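Local coordinates for protein glycosyl hydrolase, BNR repeat (Ralstonia eutropha, PDB 3B7F) that is a putative glycosyl hydrolase with BNR repeats, built as a seven-bladed beta-propeller, and probably has hydrolase activity, at residues V27-G32 with H381-Y386; K31-L36 with H55-I60; L339-Q344 with F358-G363; A345-A350 with Y386-A391; G363-S368 with Q376-H381. All blocks are in the same frame, centred on the assembly; numbering follows the deposited sequence.

Interaction 1 (V27-G32 with H381-Y386); sequences VATIKG and HLPHIY
T29 and I385 face each other as a non-hydrogen-bonded antiparallel pair, and the buried side of the contact is built round them. The pair is flanked by two backbone bonds: Y386 N donates to A28 O at 2.9 Å, and I30 N reaches H384 O at 3.0 Å in the plane of that carbonyl. H384 O also takes a CA-H...O contact from T29 CA, 3.2 Å away. Beside these, T29 CG2 packs on I385 CG1 (4.0 Å), and V27 adds its CG1 methyl to the same isoleucine. With chi1 at 85°, the T29 hydroxyl points back into its own turn: OG1 accepts from K31 N, an ST turn, and donates to G32 O, while P383 CB rests 3.5 Å from OG1.

The more open, solvent-facing side begins at I30, which is partly exposed yet still packs closely. Its CG1 lies anti to the backbone N (chi1 -160°) and carries CD1 out to Y386 OH at 3.6 Å, while CG2 meets H384 CB, also at 3.6 Å. K31 offers P383 just its CB before the chain leads away. The H384 imidazole, near a bound 1,2-ethanediol, is hydrogen-bonded through NE2 to K342 NZ. An N-terminal strand paired in this way with the C-terminal strand is the "Velcro" ring closure of beta-propellers.

Interaction 2 (K31-L36 with H55-I60); sequences KGAWFL and HTIHHI
A33 and I60 make the closest contact between two side chains here, CB to CD1 at 3.5 Å. I57 turns toward the other strand and sets its CG1 against the bare backbone of G32, 3.4 Å from G32 C, and the same CG1 lies 4.3 Å from A33 CB. I60 uses both branches: the extended one (chi2 169°) takes CD1 to A33, while CG2 comes within 4.3 Å of F35 CE1, obliquely to the ring. M72 of strand 70-75 touches both A33 and I57, and R48 makes a cation-pi contact with F35.

Polar approach is confined to the start of the strands. G32 N and H55 O are 2.9 Å apart, but the angle is too poor for a hydrogen bond, and no hydrogen bond crosses between the two segments. The turn T29-G32 is tied in by neighbours instead: T56 OG1 bonds to I30 O, and the backbone of K31 to that of G54.

A backbone bond between T29 and I57 closes the mouth of this splayed pair. Beyond it the strands diverge at 57°, their axes no nearer than 6.2 Å, and meet through side chains, as successive blades of a beta-propeller pack.

Interaction 3 (L339-Q344 with F358-G363); sequences LTVKRQ and FGTTGG
V341 lays its CG2 methyl against the F358 ring, 3.7 Å from CD1, the two side chains crossing at about a right angle. CG2 stands opposite the carbonyl carbon of V341 and CG1 opposite its N (chi1 176°), which leaves CG1 near F358 CB and G359 O. T360 continues this apolar strip: its CG2 lies in the plane of the F358 ring at the edge, and it meets L339 CG at 4.0 Å.

Further along, threonine packs on threonine. T340 CB is 3.5 Å from T361 OG1, and the two CG2 methyls touch at 3.8 Å. A backbone bond joins the same two residues, T361 N to T340 O at 3.2 Å with an N-H...O angle of 152°, and T360 CA adds a CA-H...O contact to the same carbonyl.

Two waters fill in where the backbones part. One accepts from T340 N and sits 2.8 Å from T361 OG1, with a weak bond from G362 N. The other accepts from K342 N and donates to G359 O at 2.7 Å, so it stands in for a direct rung. The K342 chain crosses T361, bringing NZ to 3.8 Å from T361 CG2; that amine has its polar partner in H384.

The loop 339-344 thus leads into strand 346-348 and crosses, at a steep angle, the chain that follows strand 356-359, which folds through a type I turn (T360 to G363) toward strand 365-368. F358 also stacks on W366 and meets W375 edge-to-face.

Interaction 4 (A345-A350 with Y386-A391); sequences AMTADA and YAVQSA
S390 and T347 join two nearly parallel strands through hydroxyl groups, with no backbone-to-backbone hydrogen bond between the two segments; the nearest such bond comes just before, from Q344 to V388. The axes lie 5.6 Å apart at only 5°, yet the bonding falls to side chains and a water. T347 OG1, anti to the backbone N (chi1 -167°), accepts from S390 N at 3.1 Å. In return S390 OG donates to A348 O at 2.8 Å; it approaches from above the carbonyl plane, 41° out of it.

Nearer the start of the strands, a water lies 2.6 Å from both M346 O and V388 O and can donate to them, although more acceptors are in reach than it has protons. T347 CG2 touches V388 CG1 at 3.9 Å, and V388 CG2 lies equally far from the A345 carbonyl oxygen. The backbones draw close at A345 and A387, whose CA atoms are 4.1 Å apart; Y386 and A387 both face A28 there, a classic beta bulge.

M346, a selenomethionine, points the other way, toward P282 and V284 of strand 282-285. The D349 carboxylate likewise turns away, to Y357 OH and in a salt bridge to R42. Strands 346-348 and 385-391 are the innermost strands of neighbouring blades, running side by side and nearly parallel as such strands do round the centre of a beta-propeller.

Interaction 5 (G363-S368 with Q376-H381); sequences GEIWAS and QCIASH
With CG opposite its carbonyl carbon (chi1 -68°), the W366 side chain swings its indole over C377, whose CB lies 3.7 Å from the centroid of the six-membered ring and just 5° off the ring normal. SG, anti to its own backbone N (chi1 -174°), adds a sulfur-aromatic contact over the same ring at 4.6 Å. The indole is fixed in rotation at its edge too: W366 NE1 donates to E364 OE1 at 3.1 Å, an oxygen in the ring plane but met from above the carboxylate plane.

On the face bearing I365, A367 and A379, I365 CG2 packs on I378 CG1, and I378 CD1 reaches A367 CB at 3.7 Å. Backbone bonds hold the pair of strands at both ends. A367 and Q376 exchange two, while I365 N gives to A379 O at 2.8 Å. Between them I365 O takes I378 N at 2.9 Å and, weakly, A379 N at 3.4 Å; I378 and A379 both face I365, a classic beta bulge.

This is the outer hairpin of its blade. From S368 at the end of strand 365-368 through D370 and G372 to W375, the residues have the spacing of an Asp-box (BNR) motif, with S368 OG bonded to the D370 and G372 amides. Strand 365-368 pairs by backbone with strand 356-359, while L36 of strand 32-38 packs on I365, I378 and A379.

In the fold
The five contacts follow the last blade, its junction with the first, and on to the second. Interactions 3 and 5 lie within or beside the sheet of strands 346-348 to 376-379 and share G363, with centres about 10 Å apart. Interaction 5 leads through H381 into interaction 1, where the chain enters the first sheet; interaction 4 continues that strand, sharing Y386, the centres about 14 Å apart. Interactions 1 and 2, centres about 6 Å apart, share K31 and G32, and interaction 2 passes the packing on to the second blade. I365 CD1 meets V388 CG2 at 3.5 Å, linking interactions 5 and 4. No active site is established here, though bound 1,2-ethanediol near H384 and K342 may mark a pocket between interactions 1 and 3.

Interaction 1 (V27-G32 with H381-Y386)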
# COMPACT_ATOMS: atom_id res chain seq x y z
N VAL A 27 0.62 7.68 -10.44
CA VAL A 27 -0.40 6.73 -10.76
C VAL A 27 0.13 5.58 -11.59
O VAL A 27 0.53 5.77 -12.75
CB VAL A 27 -1.56 7.42 -11.56
CG1 VAL A 27 -2.69 6.43 -11.80
CG2 VAL A 27 -2.05 8.69 -10.85
N ALA A 28 0.10 4.38 -11.01
CA ALA A 28 0.57 3.16 -11.64
C ALA A 28 -0.61 2.42 -12.23
O ALA A 28 -1.60 2.19 -11.52
CB ALA A 28 1.29 2.26 -10.61
N THR A 29 -0.54 2.09 -13.52
CA THR A 29 -1.61 1.35 -14.18
C THR A 29 -1.04 0.18 -14.94
O THR A 29 0.17 0.08 -15.19
CB THR A 29 -2.45 2.22 -15.17
OG1 THR A 29 -1.81 2.26 -16.45
CG2 THR A 29 -2.69 3.63 -14.64
N ILE A 30 -1.96 -0.69 -15.34
CA ILE A 30 -1.65 -1.86 -16.11
C ILE A 30 -0.97 -1.57 -17.47
O ILE A 30 -0.32 -2.48 -18.01
CB ILE A 30 -2.94 -2.70 -16.31
CG1 ILE A 30 -2.62 -4.16 -16.68
CG2 ILE A 30 -3.87 -1.99 -17.34
CD1 ILE A 30 -3.83 -5.13 -16.51
N LYS A 31 -1.12 -0.34 -18.00
CA LYS A 31 -0.49 0.04 -19.28
C LYS A 31 0.34 1.32 -19.24
O LYS A 31 0.55 1.94 -20.29
CB LYS A 31 -1.55 0.14 -20.41
CG LYS A 31 -2.20 -1.19 -20.78
CD LYS A 31 -1.26 -2.14 -21.51
CE LYS A 31 -1.96 -3.46 -21.75
NZ LYS A 31 -1.04 -4.41 -22.36
N GLY A 32 0.85 1.69 -18.06
CA GLY A 32 1.75 2.85 -17.93
C GLY A 32 1.60 3.62 -16.65
O GLY A 32 0.73 3.32 -15.82
N HIS A 381 -10.85 7.65 -17.64
CA HIS A 381 -10.42 6.89 -18.83
C HIS A 381 -8.91 6.51 -18.90
O HIS A 381 -8.33 6.40 -19.98
CB HIS A 381 -10.88 7.60 -20.10
CG HIS A 381 -12.36 7.79 -20.17
ND1 HIS A 381 -12.96 9.01 -20.02
CD2 HIS A 381 -13.35 6.90 -20.39
CE1 HIS A 381 -14.26 8.87 -20.17
NE2 HIS A 381 -14.53 7.61 -20.40
N LEU A 382 -8.30 6.31 -17.72
CA LEU A 382 -6.94 5.81 -17.64
C LEU A 382 -7.07 4.30 -17.65
O LEU A 382 -8.18 3.77 -17.44
CB LEU A 382 -6.23 6.23 -16.36
CG LEU A 382 -5.94 7.72 -16.22
CD1 LEU A 382 -5.32 7.94 -14.89
CD2 LEU A 382 -5.03 8.21 -17.37
N PRO A 383 -5.95 3.60 -17.93
CA PRO A 383 -6.02 2.16 -17.82
C PRO A 383 -6.20 1.74 -16.37
O PRO A 383 -6.02 2.55 -15.48
CB PRO A 383 -4.67 1.71 -18.37
CG PRO A 383 -4.24 2.86 -19.27
CD PRO A 383 -4.63 4.02 -18.45
N HIS A 384 -6.58 0.48 -16.17
CA HIS A 384 -6.75 -0.15 -14.85
C HIS A 384 -5.69 0.30 -13.83
O HIS A 384 -4.52 -0.01 -13.98
CB HIS A 384 -6.69 -1.68 -15.11
CG HIS A 384 -6.85 -2.56 -13.91
ND1 HIS A 384 -7.92 -3.42 -13.77
CD2 HIS A 384 -6.06 -2.76 -12.83
CE1 HIS A 384 -7.79 -4.09 -12.64
NE2 HIS A 384 -6.67 -3.71 -12.04
N ILE A 385 -6.12 1.00 -12.76
CA ILE A 385 -5.20 1.54 -11.75
C ILE A 385 -4.86 0.56 -10.61
O ILE A 385 -5.74 0.03 -9.90
CB ILE A 385 -5.75 2.89 -11.16
CG1 ILE A 385 -5.94 3.95 -12.27
CG2 ILE A 385 -4.83 3.43 -10.07
CD1 ILE A 385 -6.96 5.16 -11.90
N TYR A 386 -3.55 0.32 -10.45
CA TYR A 386 -2.96 -0.51 -9.39
C TYR A 386 -2.60 0.32 -8.14
O TYR A 386 -2.92 -0.08 -7.03
CB TYR A 386 -1.69 -1.26 -9.86
CG TYR A 386 -1.93 -2.43 -10.78
CD1 TYR A 386 -2.67 -3.52 -10.37
CD2 TYR A 386 -1.37 -2.49 -12.04
CE1 TYR A 386 -2.89 -4.62 -11.20
CE2 TYR A 386 -1.58 -3.61 -12.89
CZ TYR A 386 -2.35 -4.66 -12.46
OH TYR A 386 -2.60 -5.78 -13.23

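Interaction 2 (K31-L36 with H55-I60)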
# COMPACT_ATOMS: atom_id res chain seq x y z
N LYS A 31 -1.12 -0.34 -18.00
CA LYS A 31 -0.49 0.04 -19.28
C LYS A 31 0.34 1.32 -19.24
O LYS A 31 0.55 1.94 -20.29
CB LYS A 31 -1.55 0.14 -20.41
CG LYS A 31 -2.20 -1.19 -20.78
CD LYS A 31 -1.26 -2.14 -21.51
CE LYS A 31 -1.96 -3.46 -21.75
NZ LYS A 31 -1.04 -4.41 -22.36
N GLY A 32 0.85 1.69 -18.06
CA GLY A 32 1.75 2.85 -17.93
C GLY A 32 1.60 3.62 -16.65
O GLY A 32 0.73 3.32 -15.82
N ALA A 33 2.47 4.62 -16.52
CA ALA A 33 2.51 5.55 -15.41
C ALA A 33 1.95 6.90 -15.87
O ALA A 33 2.25 7.39 -16.97
CB ALA A 33 3.94 5.74 -14.88
N TRP A 34 1.11 7.49 -15.04
CA TRP A 34 0.59 8.83 -15.26
C TRP A 34 0.89 9.58 -13.97
O TRP A 34 1.12 8.98 -12.93
CB TRP A 34 -0.89 8.83 -15.60
CG TRP A 34 -1.25 8.64 -17.04
CD1 TRP A 34 -1.58 9.63 -17.92
CD2 TRP A 34 -1.39 7.40 -17.75
NE1 TRP A 34 -1.91 9.08 -19.12
CE2 TRP A 34 -1.80 7.72 -19.05
CE3 TRP A 34 -1.16 6.06 -17.42
CZ2 TRP A 34 -2.00 6.75 -20.03
CZ3 TRP A 34 -1.38 5.09 -18.39
CH2 TRP A 34 -1.81 5.44 -19.68
N PHE A 35 0.91 10.91 -14.09
CA PHE A 35 1.28 11.81 -13.02
C PHE A 35 0.32 12.95 -13.00
O PHE A 35 0.03 13.52 -14.07
CB PHE A 35 2.69 12.32 -13.24
CG PHE A 35 3.70 11.24 -13.23
CD1 PHE A 35 4.27 10.82 -12.05
CD2 PHE A 35 4.05 10.59 -14.41
CE1 PHE A 35 5.20 9.78 -12.03
CE2 PHE A 35 4.98 9.56 -14.40
CZ PHE A 35 5.56 9.16 -13.20
N LEU A 36 -0.20 13.27 -11.82
CA LEU A 36 -1.15 14.37 -11.66
C LEU A 36 -0.51 15.43 -10.80
O LEU A 36 0.07 15.11 -9.79
CB LEU A 36 -2.49 13.90 -11.07
CG LEU A 36 -3.49 13.30 -12.04
CD1 LEU A 36 -4.45 12.36 -11.34
CD2 LEU A 36 -4.24 14.44 -12.83
N HIS A 55 3.69 -0.88 -20.56
CA HIS A 55 4.27 -1.64 -19.47
C HIS A 55 3.27 -1.64 -18.32
O HIS A 55 2.52 -0.68 -18.14
CB HIS A 55 5.58 -0.98 -19.01
CG HIS A 55 6.67 -0.96 -20.04
ND1 HIS A 55 8.01 -1.03 -19.69
CD2 HIS A 55 6.64 -0.91 -21.39
CE1 HIS A 55 8.75 -0.98 -20.78
NE2 HIS A 55 7.94 -0.91 -21.83
N THR A 56 3.29 -2.70 -17.54
CA THR A 56 2.47 -2.88 -16.35
C THR A 56 3.26 -2.27 -15.21
O THR A 56 4.36 -2.72 -14.93
CB THR A 56 2.18 -4.37 -16.08
OG1 THR A 56 1.49 -4.91 -17.21
CG2 THR A 56 1.32 -4.57 -14.85
N ILE A 57 2.71 -1.23 -14.58
CA ILE A 57 3.38 -0.52 -13.51
C ILE A 57 2.67 -0.85 -12.22
O ILE A 57 1.48 -0.58 -12.08
CB ILE A 57 3.41 1.03 -13.72
CG1 ILE A 57 3.75 1.42 -15.17
CG2 ILE A 57 4.35 1.68 -12.66
CD1 ILE A 57 5.07 0.84 -15.75
N HIS A 58 3.42 -1.40 -11.27
CA HIS A 58 2.85 -1.79 -9.99
C HIS A 58 2.88 -0.79 -8.85
O HIS A 58 2.01 -0.84 -7.99
CB HIS A 58 3.50 -3.11 -9.54
CG HIS A 58 2.96 -4.27 -10.29
ND1 HIS A 58 1.76 -4.86 -9.95
CD2 HIS A 58 3.40 -4.91 -11.40
CE1 HIS A 58 1.50 -5.83 -10.81
NE2 HIS A 58 2.48 -5.88 -11.70
N HIS A 59 3.88 0.07 -8.81
CA HIS A 59 4.04 0.99 -7.70
C HIS A 59 5.04 2.09 -8.08
O HIS A 59 6.06 1.79 -8.69
CB HIS A 59 4.54 0.21 -6.49
CG HIS A 59 4.20 0.82 -5.16
ND1 HIS A 59 4.85 0.44 -4.01
CD2 HIS A 59 3.29 1.75 -4.78
CE1 HIS A 59 4.34 1.09 -2.98
NE2 HIS A 59 3.38 1.87 -3.42
N ILE A 60 4.72 3.34 -7.75
CA ILE A 60 5.61 4.47 -8.03
C ILE A 60 5.69 5.19 -6.69
O ILE A 60 4.65 5.59 -6.15
CB ILE A 60 5.12 5.44 -9.16
CG1 ILE A 60 4.55 4.69 -10.37
CG2 ILE A 60 6.28 6.34 -9.60
CD1 ILE A 60 3.83 5.58 -11.35

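Interaction 3 (L339-Q344 with F358-G363)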
# COMPACT_ATOMS: atom_id res chain seq x y z
N LEU A 339 -17.42 0.20 -8.39
CA LEU A 339 -16.03 0.61 -8.24
C LEU A 339 -15.19 -0.31 -7.37
O LEU A 339 -15.56 -0.67 -6.26
CB LEU A 339 -15.96 2.05 -7.71
CG LEU A 339 -16.13 3.22 -8.70
CD1 LEU A 339 -17.30 3.14 -9.57
CD2 LEU A 339 -16.16 4.57 -7.91
N THR A 340 -14.02 -0.66 -7.92
CA THR A 340 -13.01 -1.44 -7.22
C THR A 340 -11.82 -0.52 -6.96
O THR A 340 -11.38 0.19 -7.84
CB THR A 340 -12.63 -2.68 -8.06
OG1 THR A 340 -13.83 -3.45 -8.27
CG2 THR A 340 -11.57 -3.54 -7.36
N VAL A 341 -11.34 -0.50 -5.72
CA VAL A 341 -10.18 0.31 -5.31
C VAL A 341 -9.19 -0.69 -4.70
O VAL A 341 -9.50 -1.34 -3.71
CB VAL A 341 -10.59 1.46 -4.35
CG1 VAL A 341 -9.35 2.29 -3.82
CG2 VAL A 341 -11.57 2.36 -5.06
N LYS A 342 -8.04 -0.87 -5.34
CA LYS A 342 -7.04 -1.85 -4.92
C LYS A 342 -6.22 -1.30 -3.73
O LYS A 342 -6.36 -0.12 -3.36
CB LYS A 342 -6.16 -2.28 -6.11
CG LYS A 342 -6.81 -3.25 -7.13
CD LYS A 342 -5.92 -3.31 -8.38
CE LYS A 342 -5.88 -4.67 -9.09
NZ LYS A 342 -7.14 -5.20 -9.57
N ARG A 343 -5.39 -2.18 -3.13
CA ARG A 343 -4.61 -1.90 -1.88
C ARG A 343 -3.78 -0.66 -1.86
O ARG A 343 -3.68 -0.03 -0.82
CB ARG A 343 -3.52 -2.92 -1.65
CG ARG A 343 -3.88 -4.23 -1.45
CD ARG A 343 -2.76 -5.13 -1.91
NE ARG A 343 -3.51 -6.35 -2.18
CZ ARG A 343 -3.52 -7.43 -1.44
NH1 ARG A 343 -2.73 -7.59 -0.42
NH2 ARG A 343 -4.32 -8.41 -1.80
N GLN A 344 -3.05 -0.43 -2.96
CA GLN A 344 -2.14 0.70 -3.09
C GLN A 344 -2.80 1.86 -3.79
O GLN A 344 -2.16 2.89 -4.02
CB GLN A 344 -0.90 0.28 -3.88
CG GLN A 344 -0.01 -0.77 -3.21
CD GLN A 344 0.78 -1.56 -4.22
OE1 GLN A 344 0.18 -2.19 -5.09
NE2 GLN A 344 2.13 -1.52 -4.13
N PHE A 358 -8.15 8.51 -4.44
CA PHE A 358 -8.18 7.10 -4.81
C PHE A 358 -8.31 6.87 -6.31
O PHE A 358 -8.84 7.72 -7.02
CB PHE A 358 -9.22 6.29 -4.00
CG PHE A 358 -10.68 6.63 -4.30
CD1 PHE A 358 -11.36 6.01 -5.34
CD2 PHE A 358 -11.39 7.50 -3.48
CE1 PHE A 358 -12.70 6.28 -5.60
CE2 PHE A 358 -12.73 7.80 -3.76
CZ PHE A 358 -13.38 7.17 -4.81
N GLY A 359 -7.84 5.71 -6.75
CA GLY A 359 -7.86 5.31 -8.16
C GLY A 359 -8.60 4.02 -8.30
O GLY A 359 -8.37 3.09 -7.54
N THR A 360 -9.44 3.94 -9.32
CA THR A 360 -10.28 2.77 -9.54
C THR A 360 -9.75 1.91 -10.69
O THR A 360 -8.97 2.37 -11.52
CB THR A 360 -11.72 3.17 -9.82
OG1 THR A 360 -11.80 3.74 -11.11
CG2 THR A 360 -12.28 4.16 -8.76
N THR A 361 -10.18 0.64 -10.73
CA THR A 361 -9.81 -0.27 -11.81
C THR A 361 -10.47 0.19 -13.13
O THR A 361 -10.02 -0.19 -14.19
CB THR A 361 -10.21 -1.70 -11.48
OG1 THR A 361 -11.63 -1.77 -11.30
CG2 THR A 361 -9.42 -2.19 -10.20
N GLY A 362 -11.53 1.00 -13.04
CA GLY A 362 -12.18 1.61 -14.18
C GLY A 362 -11.45 2.84 -14.72
O GLY A 362 -11.93 3.45 -15.68
N GLY A 363 -10.35 3.25 -14.07
CA GLY A 363 -9.51 4.34 -14.53
C GLY A 363 -9.80 5.75 -14.13
O GLY A 363 -9.38 6.67 -14.82
O HOH W 1 -13.50 0.18 -10.77
O HOH W 2 -7.68 0.47 -7.96

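Interaction 4 (A345-A350 with Y386-A391)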
# COMPACT_ATOMS: atom_id res chain seq x y z
N ALA A 345 -4.08 1.73 -4.12
CA ALA A 345 -4.80 2.76 -4.88
C ALA A 345 -5.48 3.89 -4.07
O ALA A 345 -6.26 4.66 -4.64
CB ALA A 345 -5.78 2.07 -5.87
N MSE A 346 -5.23 3.98 -2.76
CA MSE A 346 -5.63 5.15 -1.95
C MSE A 346 -4.38 5.76 -1.36
O MSE A 346 -3.47 5.04 -1.00
CB MSE A 346 -6.52 4.87 -0.74
CG MSE A 346 -7.92 4.60 -1.04
SE MSE A 346 -9.09 5.11 0.44
CE MSE A 346 -8.33 3.90 1.64
N THR A 347 -4.38 7.09 -1.24
CA THR A 347 -3.27 7.82 -0.63
C THR A 347 -3.81 9.12 -0.05
O THR A 347 -4.95 9.52 -0.33
CB THR A 347 -2.16 8.12 -1.66
OG1 THR A 347 -0.97 8.57 -1.00
CG2 THR A 347 -2.61 9.16 -2.69
N ALA A 348 -2.98 9.76 0.75
CA ALA A 348 -3.34 11.01 1.37
C ALA A 348 -2.13 11.93 1.33
O ALA A 348 -1.01 11.46 1.27
CB ALA A 348 -3.88 10.76 2.82
N ASP A 349 -2.37 13.23 1.29
CA ASP A 349 -1.29 14.23 1.35
C ASP A 349 -1.08 14.66 2.83
O ASP A 349 -1.74 14.12 3.72
CB ASP A 349 -1.54 15.39 0.38
CG ASP A 349 -2.73 16.26 0.75
OD1 ASP A 349 -2.94 16.55 1.95
OD2 ASP A 349 -3.45 16.67 -0.18
N ALA A 350 -0.16 15.60 3.08
CA ALA A 350 0.15 16.11 4.41
C ALA A 350 -0.20 17.59 4.53
O ALA A 350 0.36 18.29 5.36
CB ALA A 350 1.64 15.86 4.76
N TYR A 386 -3.55 0.32 -10.45
CA TYR A 386 -2.96 -0.51 -9.39
C TYR A 386 -2.60 0.32 -8.14
O TYR A 386 -2.92 -0.08 -7.03
CB TYR A 386 -1.69 -1.26 -9.86
CG TYR A 386 -1.93 -2.43 -10.78
CD1 TYR A 386 -2.67 -3.52 -10.37
CD2 TYR A 386 -1.37 -2.49 -12.04
CE1 TYR A 386 -2.89 -4.62 -11.20
CE2 TYR A 386 -1.58 -3.61 -12.89
CZ TYR A 386 -2.35 -4.66 -12.46
OH TYR A 386 -2.60 -5.78 -13.23
N ALA A 387 -2.01 1.50 -8.34
CA ALA A 387 -1.53 2.32 -7.24
C ALA A 387 -1.62 3.82 -7.50
O ALA A 387 -1.47 4.27 -8.63
CB ALA A 387 -0.06 1.97 -6.94
N VAL A 388 -1.85 4.56 -6.41
CA VAL A 388 -1.90 6.02 -6.42
C VAL A 388 -1.14 6.39 -5.17
O VAL A 388 -1.42 5.84 -4.12
CB VAL A 388 -3.32 6.60 -6.40
CG1 VAL A 388 -3.26 8.12 -6.44
CG2 VAL A 388 -4.15 6.05 -7.58
N GLN A 389 -0.16 7.27 -5.31
CA GLN A 389 0.71 7.69 -4.26
C GLN A 389 0.95 9.20 -4.29
O GLN A 389 1.24 9.76 -5.33
CB GLN A 389 2.02 6.95 -4.46
CG GLN A 389 3.08 7.16 -3.44
CD GLN A 389 2.79 6.50 -2.10
OE1 GLN A 389 2.52 5.31 -2.03
NE2 GLN A 389 2.91 7.28 -1.03
N SER A 390 0.83 9.86 -3.15
CA SER A 390 1.15 11.28 -3.05
C SER A 390 2.67 11.52 -3.09
O SER A 390 3.47 10.63 -2.75
CB SER A 390 0.55 11.91 -1.81
OG SER A 390 0.96 11.25 -0.64
N ALA A 391 3.06 12.71 -3.55
CA ALA A 391 4.45 13.11 -3.71
C ALA A 391 4.54 14.62 -3.69
O ALA A 391 3.56 15.33 -3.97
CB ALA A 391 5.04 12.54 -5.01
O HOH W 3 -1.16 4.33 -1.98

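Interaction 5 (G363-S368 with Q376-H381)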
# COMPACT_ATOMS: atom_id res chain seq x y z
N GLY A 363 -10.35 3.25 -14.07
CA GLY A 363 -9.51 4.34 -14.53
C GLY A 363 -9.80 5.75 -14.13
O GLY A 363 -9.38 6.67 -14.82
N GLU A 364 -10.49 5.93 -13.01
CA GLU A 364 -10.82 7.25 -12.46
C GLU A 364 -9.93 7.54 -11.27
O GLU A 364 -9.60 6.64 -10.51
CB GLU A 364 -12.27 7.29 -12.01
CG GLU A 364 -13.30 7.31 -13.16
CD GLU A 364 -14.74 7.29 -12.67
OE1 GLU A 364 -15.04 6.64 -11.66
OE2 GLU A 364 -15.60 7.88 -13.31
N ILE A 365 -9.52 8.80 -11.13
CA ILE A 365 -8.81 9.29 -9.97
C ILE A 365 -9.76 10.28 -9.33
O ILE A 365 -10.15 11.25 -10.00
CB ILE A 365 -7.50 10.02 -10.25
CG1 ILE A 365 -6.48 9.07 -10.88
CG2 ILE A 365 -6.94 10.53 -8.92
CD1 ILE A 365 -5.78 8.14 -9.86
N TRP A 366 -10.17 9.98 -8.09
CA TRP A 366 -11.05 10.84 -7.29
C TRP A 366 -10.23 11.54 -6.23
O TRP A 366 -9.38 10.91 -5.62
CB TRP A 366 -12.17 10.05 -6.66
CG TRP A 366 -13.14 9.53 -7.70
CD1 TRP A 366 -13.02 8.40 -8.41
CD2 TRP A 366 -14.36 10.14 -8.12
NE1 TRP A 366 -14.08 8.23 -9.24
CE2 TRP A 366 -14.93 9.30 -9.09
CE3 TRP A 366 -15.02 11.33 -7.77
CZ2 TRP A 366 -16.15 9.61 -9.74
CZ3 TRP A 366 -16.22 11.63 -8.39
CH2 TRP A 366 -16.79 10.77 -9.37
N ALA A 367 -10.46 12.83 -6.04
CA ALA A 367 -9.66 13.65 -5.10
C ALA A 367 -10.53 14.41 -4.12
O ALA A 367 -11.61 14.84 -4.47
CB ALA A 367 -8.78 14.63 -5.85
N SER A 368 -10.07 14.51 -2.88
CA SER A 368 -10.68 15.30 -1.84
C SER A 368 -9.61 16.21 -1.27
O SER A 368 -8.50 15.74 -1.04
CB SER A 368 -11.20 14.44 -0.73
OG SER A 368 -11.70 15.25 0.30
N GLN A 376 -14.04 14.87 -6.10
CA GLN A 376 -14.06 15.39 -7.45
C GLN A 376 -13.25 14.43 -8.30
O GLN A 376 -12.13 14.07 -7.94
CB GLN A 376 -13.43 16.78 -7.47
CG GLN A 376 -13.34 17.50 -8.83
CD GLN A 376 -14.67 18.07 -9.36
OE1 GLN A 376 -15.45 18.69 -8.61
NE2 GLN A 376 -14.90 17.90 -10.68
N CYS A 377 -13.80 14.01 -9.43
CA CYS A 377 -13.04 13.21 -10.36
C CYS A 377 -12.06 14.14 -11.12
O CYS A 377 -12.48 14.98 -11.89
CB CYS A 377 -13.96 12.47 -11.34
SG CYS A 377 -13.01 11.36 -12.40
N ILE A 378 -10.77 13.96 -10.89
CA ILE A 378 -9.71 14.77 -11.52
C ILE A 378 -9.02 14.07 -12.71
O ILE A 378 -8.19 14.66 -13.37
CB ILE A 378 -8.68 15.26 -10.48
CG1 ILE A 378 -7.96 14.09 -9.77
CG2 ILE A 378 -9.38 16.20 -9.43
CD1 ILE A 378 -6.78 14.50 -8.96
N ALA A 379 -9.34 12.81 -12.95
CA ALA A 379 -8.86 12.04 -14.13
C ALA A 379 -9.80 10.87 -14.36
O ALA A 379 -10.25 10.26 -13.41
CB ALA A 379 -7.45 11.52 -13.93
N SER A 380 -10.11 10.58 -15.62
CA SER A 380 -10.93 9.45 -16.02
C SER A 380 -10.34 8.82 -17.30
O SER A 380 -9.43 9.36 -17.94
CB SER A 380 -12.39 9.86 -16.26
OG SER A 380 -12.50 10.68 -17.40
N HIS A 381 -10.85 7.65 -17.64
CA HIS A 381 -10.42 6.89 -18.83
C HIS A 381 -8.91 6.51 -18.90
O HIS A 381 -8.33 6.40 -19.98
CB HIS A 381 -10.88 7.60 -20.10
CG HIS A 381 -12.36 7.79 -20.17
ND1 HIS A 381 -12.96 9.01 -20.02
CD2 HIS A 381 -13.35 6.90 -20.39
CE1 HIS A 381 -14.26 8.87 -20.17
NE2 HIS A 381 -14.53 7.61 -20.40